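Local coordinates for protein prephenate dehydratase:Amino acid-binding ACT (Brucella abortus, PDB 6VH5) that probably catalyses the decarboxylating dehydration of prephenate to 3-phenylpyruvate in phenylalanine biosynthesis, and binds phenylalanine at its ACT domain, at residues Ala35-Ala40 against Thr194-Leu199. Numbering follows the deposited sequence.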
ATOM      1  N   ALA A  35       6.373  -3.769  18.237  1.00 63.68           N
ATOM      2  CA  ALA A  35       6.313  -3.882  16.790  1.00 63.36           C
ATOM      3  C   ALA A  35       7.596  -3.355  16.151  1.00 60.57           C
ATOM      4  O   ALA A  35       8.493  -2.830  16.817  1.00 64.04           O
ATOM      5  CB  ALA A  35       5.106  -3.116  16.248  1.00 59.08           C
ATOM      6  N   ASN A  36       7.686  -3.531  14.830  1.00 52.31           N
ATOM      7  CA  ASN A  36       8.800  -2.955  14.087  1.00 57.74           C
ATOM      8  C   ASN A  36       8.741  -1.425  14.100  1.00 53.69           C
ATOM      9  O   ASN A  36       9.786  -0.761  14.135  1.00 49.13           O
ATOM     10  CB  ASN A  36       8.816  -3.492  12.650  1.00 57.76           C
ATOM     11  CG  ASN A  36       9.301  -4.933  12.561  1.00 64.99           C
ATOM     12  OD1 ASN A  36      10.294  -5.310  13.188  1.00 69.45           O
ATOM     13  ND2 ASN A  36       8.614  -5.740  11.759  1.00 65.46           N
ATOM     14  N   SER A  37       7.532  -0.848  14.047  1.00 56.40           N
ATOM     15  CA  SER A  37       7.393   0.609  14.155  1.00 59.77           C
ATOM     16  C   SER A  37       7.935   1.118  15.485  1.00 56.53           C
ATOM     17  O   SER A  37       8.604   2.157  15.536  1.00 50.16           O
ATOM     18  CB  SER A  37       5.927   1.024  14.007  1.00 56.06           C
ATOM     19  OG  SER A  37       5.473   0.900  12.673  1.00 54.20           O
ATOM     20  N   ASP A  38       7.649   0.393  16.570  1.00 53.38           N
ATOM     21  CA  ASP A  38       8.212   0.709  17.881  1.00 56.95           C
ATOM     22  C   ASP A  38       9.734   0.604  17.863  1.00 60.08           C
ATOM     23  O   ASP A  38      10.431   1.449  18.439  1.00 62.32           O
ATOM     24  CB  ASP A  38       7.591  -0.232  18.923  1.00 65.67           C
ATOM     25  CG  ASP A  38       7.973   0.104  20.365  1.00 67.33           C
ATOM     26  OD1 ASP A  38       8.677   1.100  20.623  1.00 67.99           O
ATOM     27  OD2 ASP A  38       7.570  -0.670  21.254  1.00 69.29           O
ATOM     28  N   THR A  39      10.270  -0.424  17.197  1.00 64.91           N
ATOM     29  CA  THR A  39      11.720  -0.564  17.082  1.00 63.81           C
ATOM     30  C   THR A  39      12.340   0.657  16.411  1.00 54.27           C
ATOM     31  O   THR A  39      13.362   1.181  16.874  1.00 50.99           O
ATOM     32  CB  THR A  39      12.052  -1.828  16.283  1.00 62.53           C
ATOM     33  OG1 THR A  39      11.457  -2.967  16.917  1.00 69.58           O
ATOM     34  CG2 THR A  39      13.570  -2.031  16.158  1.00 49.28           C
ATOM     35  N   ALA A  40      11.716   1.149  15.344  1.00 45.28           N
ATOM     36  CA  ALA A  40      12.235   2.343  14.682  1.00 48.39           C
ATOM     37  C   ALA A  40      12.226   3.549  15.624  1.00 51.36           C
ATOM     38  O   ALA A  40      13.223   4.277  15.718  1.00 51.53           O
ATOM     39  CB  ALA A  40      11.432   2.622  13.412  1.00 40.37           C
ATOM     40  N   THR A 194      12.054  -1.852   5.680  1.00 52.86           N
ATOM     41  CA  THR A 194      10.958  -0.894   5.745  1.00 61.09           C
ATOM     42  C   THR A 194      11.518   0.521   5.831  1.00 53.57           C
ATOM     43  O   THR A 194      12.465   0.778   6.587  1.00 50.68           O
ATOM     44  CB  THR A 194      10.028  -1.157   6.943  1.00 60.14           C
ATOM     45  OG1 THR A 194       9.221  -2.309   6.684  1.00 58.56           O
ATOM     46  CG2 THR A 194       9.098   0.049   7.163  1.00 43.97           C
ATOM     47  N   ARG A 195      10.951   1.429   5.046  1.00 51.28           N
ATOM     48  CA  ARG A 195      11.330   2.835   5.092  1.00 45.18           C
ATOM     49  C   ARG A 195      10.264   3.617   5.843  1.00 50.21           C
ATOM     50  O   ARG A 195       9.085   3.612   5.458  1.00 50.62           O
ATOM     51  CB  ARG A 195      11.526   3.411   3.696  1.00 45.63           C
ATOM     52  CG  ARG A 195      11.689   4.936   3.698  1.00 50.40           C
ATOM     53  CD  ARG A 195      11.985   5.474   2.284  1.00 58.16           C
ATOM     54  NE  ARG A 195      12.381   6.871   2.358  1.00 58.67           N
ATOM     55  CZ  ARG A 195      11.917   7.836   1.578  1.00 51.78           C
ATOM     56  NH1 ARG A 195      11.042   7.571   0.620  1.00 51.74           N
ATOM     57  NH2 ARG A 195      12.341   9.072   1.762  1.00 47.59           N
ATOM     58  N   PHE A 196      10.680   4.306   6.893  1.00 45.01           N
ATOM     59  CA  PHE A 196       9.780   5.190   7.605  1.00 51.94           C
ATOM     60  C   PHE A 196      10.082   6.642   7.252  1.00 47.97           C
ATOM     61  O   PHE A 196      11.191   6.982   6.829  1.00 46.67           O
ATOM     62  CB  PHE A 196       9.900   5.005   9.122  1.00 57.04           C
ATOM     63  CG  PHE A 196       9.636   3.614   9.597  1.00 58.82           C
ATOM     64  CD1 PHE A 196      10.638   2.653   9.573  1.00 61.43           C
ATOM     65  CD2 PHE A 196       8.393   3.267  10.095  1.00 61.12           C
ATOM     66  CE1 PHE A 196      10.402   1.372  10.025  1.00 58.57           C
ATOM     67  CE2 PHE A 196       8.146   1.984  10.550  1.00 64.83           C
ATOM     68  CZ  PHE A 196       9.151   1.035  10.514  1.00 62.33           C
ATOM     69  N   VAL A 197       9.074   7.495   7.441  1.00 48.85           N
ATOM     70  CA  VAL A 197       9.244   8.943   7.468  1.00 59.60           C
ATOM     71  C   VAL A 197       8.773   9.433   8.829  1.00 63.07           C
ATOM     72  O   VAL A 197       7.806   8.908   9.388  1.00 55.64           O
ATOM     73  CB  VAL A 197       8.474   9.663   6.342  1.00 59.30           C
ATOM     74  CG1 VAL A 197       9.164   9.441   4.994  1.00 62.40           C
ATOM     75  CG2 VAL A 197       7.033   9.185   6.314  1.00 54.17           C
ATOM     76  N   VAL A 198       9.480  10.417   9.368  1.00 64.65           N
ATOM     77  CA  VAL A 198       9.146  11.029  10.646  1.00 61.51           C
ATOM     78  C   VAL A 198       8.311  12.274  10.369  1.00 61.09           C
ATOM     79  O   VAL A 198       8.755  13.174   9.652  1.00 59.18           O
ATOM     80  CB  VAL A 198      10.424  11.376  11.422  1.00 62.84           C
ATOM     81  CG1 VAL A 198      10.100  11.815  12.842  1.00 72.01           C
ATOM     82  CG2 VAL A 198      11.373  10.180  11.406  1.00 53.70           C
ATOM     83  N   LEU A 199       7.116  12.345  10.958  1.00 61.64           N
ATOM     84  CA  LEU A 199       6.180  13.424  10.676  1.00 65.19           C
ATOM     85  C   LEU A 199       6.081  14.386  11.852  1.00 68.59           C
ATOM     86  O   LEU A 199       6.274  14.005  13.011  1.00 68.34           O
ATOM     87  CB  LEU A 199       4.785  12.888  10.333  1.00 51.09           C
ATOM     88  CG  LEU A 199       4.758  11.924   9.144  1.00 53.58           C
ATOM     89  CD1 LEU A 199       3.327  11.620   8.758  1.00 54.39           C
ATOM     90  CD2 LEU A 199       5.562  12.421   7.950  1.00 49.19           C
TER
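Phe-196 reaches from a strand to the first turn of a helix, touching Ser-37 and Ala-40, in a buried helix-on-sheet contact of the prephenate dehydratase domain, which belongs to the type 2 periplasmic-binding-protein-like family. Segment 194-199 belongs to strand 193-200 of a mixed five-stranded sheet. Segment 36-40 opens helix 36-44. The axes of these two short segments come within 10.4 Å, with N-to-C directions 57° from each other. Phe-196 accounts for most of the contact on the strand side.

The methyl of Ala-40 sits over one face of the ring. Its CB lies 3.9 Å from the ring centroid of Phe-196, 18° off the normal, a CH-pi contact. The methyl leans toward the CE1 rim, where Ala-40 CB and Phe-196 CE1 are 3.8 Å apart. On the opposite face lies the CG2 methyl of Thr-194, two residues earlier in the same strand, 3.4 Å above the ring plane. Both methyls are offset toward the rim, so the ring lies between a helix methyl and one of its own strand.

Ser-37 meets the ring at its edge. Its OG lies near the ring plane, 3.6 Å from Phe-196 CE2. The CA of Ser-37 also approaches Phe-196 CE2, at 3.9 Å. With CG anti to its carbonyl carbon (chi1 -58°), Phe-196 carries its ring out to the helix, where one face meets Ala-40 and the CE2 edge meets Ser-37.

The start of the helix is tied locally. Ala-35, the N-cap residue, offers its O to both N and OG1 of Thr-39, which approach from opposite faces of the carbonyl plane.

Thr-194, predicted to be essential for dehydratase activity, has its OG1 hydrogen-bonded to Asn-77 ND2. Strand 193-200 runs antiparallel between strands 70-77 and 96-104. Met-72 and Pro-74 of the former also touch Phe-196, while Tyr-101 of the latter touches Ala-40.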